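Local coordinates for DNA repair protein MmcB-related protein (Silicibacter pomeroyi, PDB 3DNX), which is of unknown function but belongs to the MmcB-like DNA repair family in the PDDEXK nuclease clan, and may therefore act on DNA, at residues A[54-59]-A[73-78]; A[79-84]-A[115-120]; A[46-51]-A[127-132]. One frame throughout, in Å; residues are numbered along the deposited sequence. Where two conformers were deposited one is given.

Contact 1: residues A[54-59]-A[73-78]; sequences IWVIEC and QGYLEW. With NA (sodium ion), chain C.
E58 and Y75 carry this contact, the glutamate side chain crossing the phenol at about a right angle. The carboxylate of E58 lies over one face of the Y75 ring, the two planes 37° apart, with CD of E58 at 3.7 Å from CE1 of Y75. In E58, CG is anti to the carbonyl carbon and the chain bends at chi2 (-67°), which turns the carboxylate over the ring. Its OE1 comes within 3.2 Å of Y75 OH, but the firm polar partners lie elsewhere, since E58 OE2 accepts from the backbone N of D44 and Y75 OH bonds to D69 OD1. The D44 bond probably limits the rotation of the carboxylate, while D69 holds the phenol oxygen. Y75 stands with CG anti to its carbonyl carbon (chi1 -60°), directing the ring along the strand toward E58 while its CB stays by V56, 4.3 Å from CG1. Further back along the strand, CG2 of I54 meets the carbonyl O of W78 at 3.7 Å, a van der Waals contact of a methyl with a carbonyl oxygen. At the strand's other end the backbone O of C59 binds the sodium ion at 2.5 Å, joined by D65 OD2 and three waters. Strand 54-59 and the link at 73-78 belong to a beta-alpha-beta crossover through helix 63-68 into the parallel strand 81-86. E58, C59 and K60 make an E-X-K sequence beside D44 of the adjacent strand, consistent with the active-site motif of the PDDEXK nuclease fold.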
loop_
_atom_site.group_PDB
_atom_site.type_symbol
_atom_site.label_atom_id
_atom_site.label_comp_id
_atom_site.label_asym_id
_atom_site.label_seq_id
_atom_site.Cartn_x
_atom_site.Cartn_y
_atom_site.Cartn_z
ATOM N N ILE A 54 9.127 6.550 9.114
ATOM C CA ILE A 54 8.169 7.403 8.397
ATOM C C ILE A 54 8.845 8.755 8.111
ATOM O O ILE A 54 9.341 9.430 9.019
ATOM C CB ILE A 54 6.830 7.582 9.189
ATOM C CG1 ILE A 54 6.093 6.240 9.292
ATOM C CG2 ILE A 54 5.874 8.589 8.491
ATOM C CD1 ILE A 54 5.202 6.154 10.499
ATOM N N TRP A 55 8.868 9.113 6.817
ATOM C CA TRP A 55 9.396 10.370 6.321
ATOM C C TRP A 55 8.295 11.172 5.669
ATOM O O TRP A 55 7.460 10.633 4.955
ATOM C CB TRP A 55 10.455 10.098 5.263
ATOM C CG TRP A 55 11.737 9.535 5.776
ATOM C CD1 TRP A 55 11.996 9.027 7.012
ATOM C CD2 TRP A 55 12.941 9.385 5.022
ATOM N NE1 TRP A 55 13.288 8.548 7.071
ATOM C CE2 TRP A 55 13.890 8.769 5.861
ATOM C CE3 TRP A 55 13.291 9.681 3.722
ATOM C CZ2 TRP A 55 15.184 8.477 5.444
ATOM C CZ3 TRP A 55 14.604 9.396 3.307
ATOM C CH2 TRP A 55 15.514 8.801 4.177
ATOM N N VAL A 56 8.265 12.456 5.952
ATOM C CA VAL A 56 7.394 13.379 5.268
ATOM C C VAL A 56 8.304 14.252 4.410
ATOM O O VAL A 56 9.326 14.808 4.892
ATOM C CB VAL A 56 6.588 14.228 6.260
ATOM C CG1 VAL A 56 6.087 15.546 5.598
ATOM C CG2 VAL A 56 5.461 13.373 6.871
ATOM N N ILE A 57 7.932 14.370 3.139
ATOM C CA ILE A 57 8.642 15.229 2.204
ATOM C C ILE A 57 7.652 16.201 1.586
ATOM O O ILE A 57 6.693 15.800 0.912
ATOM C CB ILE A 57 9.365 14.432 1.089
ATOM C CG1 ILE A 57 10.346 13.451 1.707
ATOM C CG2 ILE A 57 10.120 15.354 0.106
ATOM C CD1 ILE A 57 9.898 12.043 1.552
ATOM N N GLU A 58 7.897 17.491 1.832
ATOM C CA GLU A 58 7.137 18.544 1.236
ATOM C C GLU A 58 7.868 19.072 0.010
ATOM O O GLU A 58 9.001 19.612 0.129
ATOM C CB GLU A 58 6.911 19.676 2.256
ATOM C CG GLU A 58 5.920 19.358 3.320
ATOM C CD GLU A 58 4.522 19.206 2.770
ATOM O OE1 GLU A 58 3.878 20.240 2.496
ATOM O OE2 GLU A 58 4.066 18.057 2.616
ATOM N N CYS A 59 7.175 19.013 -1.114
ATOM C CA CYS A 59 7.700 19.342 -2.417
ATOM C C CYS A 59 7.286 20.751 -2.771
ATOM O O CYS A 59 6.156 20.995 -3.135
ATOM C CB CYS A 59 7.211 18.336 -3.466
ATOM S SG CYS A 59 7.714 16.640 -3.095
ATOM N N GLN A 73 5.860 23.215 10.729
ATOM C CA GLN A 73 6.271 22.579 11.981
ATOM C C GLN A 73 5.207 21.583 12.501
ATOM O O GLN A 73 5.555 20.658 13.218
ATOM C CB GLN A 73 6.664 23.589 13.031
ATOM C CG GLN A 73 8.127 23.984 12.871
ATOM C CD GLN A 73 8.424 25.338 13.414
ATOM O OE1 GLN A 73 9.164 25.482 14.386
ATOM N NE2 GLN A 73 7.843 26.364 12.792
ATOM N N GLY A 74 3.948 21.758 12.084
ATOM C CA GLY A 74 2.869 20.820 12.409
ATOM C C GLY A 74 2.992 19.447 11.791
ATOM O O GLY A 74 2.352 18.488 12.269
ATOM N N TYR A 75 3.792 19.331 10.730
ATOM C CA TYR A 75 4.075 18.029 10.156
ATOM C C TYR A 75 5.027 17.184 11.002
ATOM O O TYR A 75 5.053 15.968 10.869
ATOM C CB TYR A 75 4.676 18.132 8.764
ATOM C CG TYR A 75 3.849 18.819 7.715
ATOM C CD1 TYR A 75 4.352 19.931 7.044
ATOM C CD2 TYR A 75 2.590 18.344 7.349
ATOM C CE1 TYR A 75 3.631 20.563 6.044
ATOM C CE2 TYR A 75 1.842 18.987 6.336
ATOM C CZ TYR A 75 2.370 20.096 5.699
ATOM O OH TYR A 75 1.686 20.759 4.706
ATOM N N LEU A 76 5.814 17.820 11.856
ATOM C CA LEU A 76 6.868 17.120 12.597
ATOM C C LEU A 76 6.401 15.939 13.464
ATOM O O LEU A 76 7.067 14.891 13.527
ATOM C CB LEU A 76 7.654 18.147 13.434
ATOM C CG LEU A 76 8.435 19.185 12.593
ATOM C CD1 LEU A 76 9.394 20.023 13.456
ATOM C CD2 LEU A 76 9.194 18.494 11.450
ATOM N N GLU A 77 5.271 16.122 14.143
ATOM C CA GLU A 77 4.720 15.110 15.009
ATOM C C GLU A 77 4.164 13.901 14.260
ATOM O O GLU A 77 3.741 12.931 14.882
ATOM C CB GLU A 77 3.631 15.716 15.917
ATOM C CG GLU A 77 2.370 16.267 15.218
ATOM C CD GLU A 77 1.231 16.462 16.207
ATOM O OE1 GLU A 77 1.205 15.718 17.219
ATOM O OE2 GLU A 77 0.366 17.343 15.985
ATOM N N TRP A 78 4.153 13.955 12.934
ATOM C CA TRP A 78 3.601 12.871 12.126
ATOM C C TRP A 78 4.659 12.095 11.360
ATOM O O TRP A 78 4.305 11.352 10.449
ATOM C CB TRP A 78 2.566 13.433 11.151
ATOM C CG TRP A 78 1.444 14.075 11.859
ATOM C CD1 TRP A 78 1.185 15.408 11.940
ATOM C CD2 TRP A 78 0.434 13.417 12.644
ATOM N NE1 TRP A 78 0.064 15.625 12.718
ATOM C CE2 TRP A 78 -0.413 14.421 13.161
ATOM C CE3 TRP A 78 0.166 12.075 12.960
ATOM C CZ2 TRP A 78 -1.508 14.131 13.954
ATOM C CZ3 TRP A 78 -0.918 11.784 13.736
ATOM C CH2 TRP A 78 -1.746 12.810 14.241
HETATM NA NA NA C . 3.798 21.822 -3.445
HETATM O O HOH W 1 3.241 19.805 -4.225
HETATM O O HOH W 2 1.829 23.059 -3.450
HETATM O O HOH W 3 3.508 21.501 -1.152
#

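Contact 2: residues A[79-84]-A[115-120]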
loop_
_atom_site.group_PDB
_atom_site.type_symbol
_atom_site.label_atom_id
_atom_site.label_comp_id
_atom_site.label_asym_id
_atom_site.label_seq_id
_atom_site.Cartn_x
_atom_site.Cartn_y
_atom_site.Cartn_z
ATOM N N CYS A 79 5.940 12.274 11.721
ATOM C CA CYS A 79 7.040 11.598 11.037
ATOM C C CYS A 79 8.262 11.405 11.926
ATOM O O CYS A 79 8.364 11.992 12.985
ATOM C CB CYS A 79 7.431 12.356 9.758
ATOM S SG CYS A 79 8.046 14.036 9.981
ATOM N N ASP A 80 9.135 10.493 11.520
ATOM C CA ASP A 80 10.433 10.325 12.135
ATOM C C ASP A 80 11.405 11.367 11.583
ATOM O O ASP A 80 12.210 11.886 12.335
ATOM C CB ASP A 80 10.990 8.936 11.866
ATOM C CG ASP A 80 10.144 7.853 12.439
ATOM O OD1 ASP A 80 9.794 7.911 13.645
ATOM O OD2 ASP A 80 9.852 6.922 11.704
ATOM N N ARG A 81 11.311 11.669 10.285
ATOM C CA ARG A 81 12.172 12.643 9.617
ATOM C C ARG A 81 11.330 13.471 8.649
ATOM O O ARG A 81 10.472 12.941 7.967
ATOM C CB ARG A 81 13.300 11.962 8.858
ATOM C CG ARG A 81 14.240 11.147 9.734
ATOM C CD ARG A 81 15.472 10.745 8.970
ATOM N NE ARG A 81 16.162 9.612 9.570
ATOM C CZ ARG A 81 17.346 9.646 10.177
ATOM N NH1 ARG A 81 17.854 8.533 10.676
ATOM N NH2 ARG A 81 18.047 10.749 10.257
ATOM N N TYR A 82 11.561 14.769 8.666
ATOM C CA TYR A 82 10.904 15.769 7.811
ATOM C C TYR A 82 11.898 16.432 6.859
ATOM O O TYR A 82 12.994 16.907 7.275
ATOM C CB TYR A 82 10.254 16.860 8.680
ATOM C CG TYR A 82 9.631 17.932 7.852
ATOM C CD1 TYR A 82 8.356 17.784 7.355
ATOM C CD2 TYR A 82 10.328 19.116 7.563
ATOM C CE1 TYR A 82 7.778 18.762 6.556
ATOM C CE2 TYR A 82 9.773 20.085 6.757
ATOM C CZ TYR A 82 8.476 19.912 6.292
ATOM O OH TYR A 82 7.889 20.866 5.508
ATOM N N PHE A 83 11.531 16.447 5.571
ATOM C CA PHE A 83 12.363 16.966 4.475
ATOM C C PHE A 83 11.579 17.927 3.614
ATOM O O PHE A 83 10.344 17.771 3.420
ATOM C CB PHE A 83 12.826 15.903 3.481
ATOM C CG PHE A 83 13.622 14.775 4.080
ATOM C CD1 PHE A 83 14.984 14.678 3.888
ATOM C CD2 PHE A 83 12.975 13.780 4.808
ATOM C CE1 PHE A 83 15.707 13.609 4.424
ATOM C CE2 PHE A 83 13.680 12.717 5.333
ATOM C CZ PHE A 83 15.049 12.639 5.161
ATOM N N TRP A 84 12.321 18.900 3.071
ATOM C CA TRP A 84 11.892 19.660 1.906
ATOM C C TRP A 84 12.445 19.016 0.650
ATOM O O TRP A 84 13.496 18.401 0.702
ATOM C CB TRP A 84 12.364 21.095 1.984
ATOM C CG TRP A 84 11.955 21.804 3.223
ATOM C CD1 TRP A 84 12.686 21.929 4.351
ATOM C CD2 TRP A 84 10.715 22.492 3.457
ATOM N NE1 TRP A 84 11.984 22.667 5.287
ATOM C CE2 TRP A 84 10.760 22.992 4.758
ATOM C CE3 TRP A 84 9.569 22.719 2.682
ATOM C CZ2 TRP A 84 9.717 23.733 5.303
ATOM C CZ3 TRP A 84 8.529 23.433 3.227
ATOM C CH2 TRP A 84 8.601 23.920 4.517
ATOM N N ALA A 115 17.606 14.694 7.297
ATOM C CA ALA A 115 16.822 15.267 8.351
ATOM C C ALA A 115 17.232 14.691 9.715
ATOM O O ALA A 115 17.642 13.528 9.824
ATOM C CB ALA A 115 15.371 15.068 8.067
ATOM N N PRO A 116 17.135 15.506 10.781
ATOM C CA PRO A 116 17.331 14.942 12.121
ATOM C C PRO A 116 16.191 13.945 12.475
ATOM O O PRO A 116 15.079 14.100 11.973
ATOM C CB PRO A 116 17.298 16.173 13.029
ATOM C CG PRO A 116 16.526 17.182 12.313
ATOM C CD PRO A 116 16.813 16.947 10.831
ATOM N N GLU A 117 16.491 12.934 13.297
ATOM C CA GLU A 117 15.495 11.923 13.706
ATOM C C GLU A 117 14.726 12.362 14.962
ATOM O O GLU A 117 15.327 12.652 15.986
ATOM C CB GLU A 117 16.141 10.543 13.931
ATOM C CG GLU A 117 15.118 9.479 14.392
ATOM C CD GLU A 117 15.171 8.176 13.606
ATOM O OE1 GLU A 117 16.208 7.917 12.970
ATOM O OE2 GLU A 117 14.177 7.404 13.624
ATOM N N GLN A 118 13.402 12.426 14.839
ATOM C CA GLN A 118 12.491 12.728 15.936
ATOM C C GLN A 118 11.470 11.585 16.020
ATOM O O GLN A 118 10.293 11.773 15.692
ATOM C CB GLN A 118 11.784 14.080 15.688
ATOM C CG GLN A 118 12.409 14.953 14.566
ATOM C CD GLN A 118 12.446 16.433 14.905
ATOM O OE1 GLN A 118 13.478 17.079 14.738
ATOM N NE2 GLN A 118 11.327 16.974 15.386
ATOM N N LYS A 119 11.930 10.405 16.426
ATOM C CA LYS A 119 11.109 9.190 16.380
ATOM C C LYS A 119 9.661 9.304 16.916
ATOM O O LYS A 119 9.365 9.975 17.905
ATOM C CB LYS A 119 11.804 8.032 17.104
ATOM C CG LYS A 119 12.836 7.253 16.281
ATOM C CD LYS A 119 13.066 5.847 16.935
ATOM C CE LYS A 119 14.556 5.530 17.198
ATOM N NZ LYS A 119 15.359 5.398 15.940
ATOM N N LEU A 120 8.785 8.591 16.225
ATOM C CA LEU A 120 7.360 8.551 16.494
ATOM C C LEU A 120 7.122 7.510 17.615
ATOM O O LEU A 120 7.872 6.537 17.739
ATOM C CB LEU A 120 6.662 8.135 15.184
ATOM C CG LEU A 120 5.552 8.886 14.428
ATOM C CD1 LEU A 120 5.499 10.341 14.596
ATOM C CD2 LEU A 120 5.694 8.544 12.934
HETATM O O HOH W 4 12.274 5.136 12.778
HETATM O O HOH W 5 13.177 15.683 11.113
#
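R81 and E117 cross at a slant, their guanidinium and carboxylate planes 64° apart, so the salt bridge from NH1 of R81 to OE1 of E117 (2.9 Å) uses a single pair of atoms instead of a flat two-pronged match. CB of E117 sits over the centre of one guanidinium face. The edge of the same group is used differently: NH2 donates to the carbonyl O of A115 at 2.8 Å, the acceptor lying only 7° out of the guanidinium plane. The R81 chain, extended from CG to NE, carries the guanidinium to both partners. K119 NZ adds a weak bond to E117 OE2, completing a salt-bridge network. The loop 115-120 joins edge strand 109-113 to helix 122-144 and packs on the lead-in to inner strand 81-86 of the six-stranded mixed sheet, a fold consistent with the PDDEXK clan. There D80 grips the loop with two acceptors: its backbone O takes Q118 N at 2.8 Å in an almost linear bond, and OD1 takes L120 N at 2.9 Å. OD2 of D80 turns to I54 N and R125. Farther along, the methyl of A115 is centred over one face of the F83 ring, a CH-pi contact with CB 3.9 Å from the centroid. Water 5 bridges Y82 N and P116 O.

Contact 3: residues A[46-51]-A[127-132]; sequences MGLGPK and VLIQKF
F132 reaches from the helix to meet M46, a selenomethionine, and L48 on the strand. Its CB already touches the M46 methyl, 3.8 Å from CE. With CG anti to the backbone N (chi1 -180°), the ring is carried out toward the strand, and CG too has M46 CE beside it. CD1 is the more closely approached ortho carbon, 3.5 Å from M46 CE, and the selenium stands at the ring edge, 5.1 Å from the centroid, in a Met-aromatic contact. On the other ortho position, CD2 packs against L48 CD2 at 3.9 Å, and CE2 shares that methyl. CE1 has M46 O at 3.6 Å, near the ring plane. At the tip, CZ meets L48 CB, which sits over one face of the F132 ring in a CH-pi contact, 19° off the ring normal. The second branch of L48 is used one helical turn back: CD1 meets I129 CD1 at 3.9 Å. The axis of segment 127-132, on helix 122-144, passes that of strand 46-48, the end of strand 43-48, at -105° and 10.4 Å at closest. F132 also packs on V30 and V32 of strand 30-35, while A137 of the second subunit adjoins it and I129 meets I129 of that subunit, placing the contact between the sheet and the dimer interface.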
loop_
_atom_site.group_PDB
_atom_site.type_symbol
_atom_site.label_atom_id
_atom_site.label_comp_id
_atom_site.label_asym_id
_atom_site.label_seq_id
_atom_site.Cartn_x
_atom_site.Cartn_y
_atom_site.Cartn_z
HETATM N N MSE A 46 4.642 10.869 1.503
HETATM C CA MSE A 46 5.031 10.093 2.674
HETATM C C MSE A 46 5.903 8.942 2.241
HETATM O O MSE A 46 5.521 8.213 1.320
HETATM C CB MSE A 46 3.819 9.592 3.460
HETATM C CG MSE A 46 4.262 8.790 4.742
HETATM SE SE MSE A 46 2.911 8.110 5.883
HETATM C CE MSE A 46 3.725 6.372 6.423
ATOM N N GLY A 47 7.061 8.789 2.900
ATOM C CA GLY A 47 7.954 7.655 2.653
ATOM C C GLY A 47 7.910 6.679 3.800
ATOM O O GLY A 47 7.831 7.095 4.973
ATOM N N LEU A 48 7.931 5.371 3.470
ATOM C CA LEU A 48 7.947 4.313 4.436
ATOM C C LEU A 48 9.168 3.418 4.216
ATOM O O LEU A 48 9.363 2.842 3.117
ATOM C CB LEU A 48 6.664 3.490 4.361
ATOM C CG LEU A 48 6.567 2.261 5.245
ATOM C CD1 LEU A 48 6.612 2.650 6.738
ATOM C CD2 LEU A 48 5.294 1.410 4.898
ATOM N N GLY A 49 9.976 3.340 5.261
ATOM C CA GLY A 49 11.243 2.597 5.267
ATOM C C GLY A 49 11.036 1.134 5.573
ATOM O O GLY A 49 9.945 0.722 6.043
ATOM N N PRO A 50 12.045 0.305 5.254
ATOM C CA PRO A 50 11.834 -1.154 5.414
ATOM C C PRO A 50 11.645 -1.610 6.876
ATOM O O PRO A 50 11.152 -2.727 7.113
ATOM C CB PRO A 50 13.108 -1.782 4.800
ATOM C CG PRO A 50 14.106 -0.683 4.757
ATOM C CD PRO A 50 13.350 0.632 4.673
ATOM N N LYS A 51 12.012 -0.762 7.831
ATOM C CA LYS A 51 11.831 -1.061 9.251
ATOM C C LYS A 51 10.723 -0.198 9.843
ATOM O O LYS A 51 10.587 -0.118 11.057
ATOM C CB LYS A 51 13.144 -0.824 10.009
ATOM C CG LYS A 51 14.310 -1.745 9.568
ATOM C CD LYS A 51 15.607 -1.484 10.378
ATOM C CE LYS A 51 16.701 -0.794 9.543
ATOM N NZ LYS A 51 17.006 -1.580 8.287
ATOM N N VAL A 127 -0.779 3.499 13.507
ATOM C CA VAL A 127 -1.903 4.166 12.856
ATOM C C VAL A 127 -1.512 4.657 11.474
ATOM O O VAL A 127 -2.252 4.470 10.499
ATOM C CB VAL A 127 -2.435 5.346 13.705
ATOM C CG1 VAL A 127 -3.455 6.168 12.918
ATOM C CG2 VAL A 127 -3.081 4.835 14.935
ATOM N N LEU A 128 -0.330 5.282 11.374
ATOM C CA LEU A 128 0.093 5.853 10.136
ATOM C C LEU A 128 0.451 4.796 9.086
ATOM O O LEU A 128 0.208 5.000 7.926
ATOM C CB LEU A 128 1.304 6.759 10.370
ATOM C CG LEU A 128 1.026 8.024 11.173
ATOM C CD1 LEU A 128 2.371 8.671 11.519
ATOM C CD2 LEU A 128 0.137 8.989 10.350
ATOM N N ILE A 129 1.074 3.705 9.493
ATOM C CA ILE A 129 1.357 2.593 8.573
ATOM C C ILE A 129 0.074 1.957 8.014
ATOM O O ILE A 129 -0.005 1.621 6.813
ATOM C CB ILE A 129 2.335 1.553 9.197
ATOM C CG1 ILE A 129 3.679 2.253 9.470
ATOM C CG2 ILE A 129 2.472 0.262 8.264
ATOM C CD1 ILE A 129 4.769 1.368 9.975
ATOM N N GLN A 130 -0.944 1.867 8.851
ATOM C CA GLN A 130 -2.245 1.341 8.452
ATOM C C GLN A 130 -2.874 2.254 7.398
ATOM O O GLN A 130 -3.462 1.775 6.395
ATOM C CB GLN A 130 -3.172 1.184 9.670
ATOM C CG GLN A 130 -4.630 0.904 9.352
ATOM C CD GLN A 130 -4.860 -0.508 8.985
ATOM O OE1 GLN A 130 -4.279 -1.403 9.592
ATOM N NE2 GLN A 130 -5.760 -0.742 8.025
ATOM N N LYS A 131 -2.727 3.561 7.617
ATOM C CA LYS A 131 -3.285 4.567 6.715
ATOM C C LYS A 131 -2.560 4.551 5.388
ATOM O O LYS A 131 -3.181 4.673 4.346
ATOM C CB LYS A 131 -3.202 5.959 7.333
ATOM C CG LYS A 131 -4.287 6.238 8.323
ATOM C CD LYS A 131 -4.109 7.583 9.024
ATOM C CE LYS A 131 -5.009 7.607 10.265
ATOM N NZ LYS A 131 -5.750 8.910 10.370
ATOM N N PHE A 132 -1.240 4.437 5.451
ATOM C CA PHE A 132 -0.404 4.366 4.274
ATOM C C PHE A 132 -0.776 3.141 3.422
ATOM O O PHE A 132 -1.010 3.269 2.206
ATOM C CB PHE A 132 1.041 4.318 4.727
ATOM C CG PHE A 132 2.036 4.242 3.627
ATOM C CD1 PHE A 132 2.759 5.369 3.258
ATOM C CD2 PHE A 132 2.316 3.054 2.986
ATOM C CE1 PHE A 132 3.716 5.291 2.260
ATOM C CE2 PHE A 132 3.266 2.972 1.994
ATOM C CZ PHE A 132 3.960 4.089 1.603
#

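Contacts 1 and 3 are buried, whereas contact 2 is partly open, with P116, Q118 and K119 exposed. All three reach one sheet: strand 54-59 of contact 1 lies between strand 43-48 of contact 3 and strand 81-86 of contact 2, and G47 N probably donates to W55 O, and F83 N to V56 O. The chemistry follows the place. Contact 3 is apolar and selenium-aromatic, with no hydrogen bond between its segments, and alone borders the second subunit. Contact 2 is mainly polar, with bonds from backbone and side chains, a salt-bridge network and one CH-pi contact. Contact 1 mixes a carboxylate-on-ring approach with apolar touches and a sodium site. D80 and L120 connect contact 2 to I54 and L128 of the others.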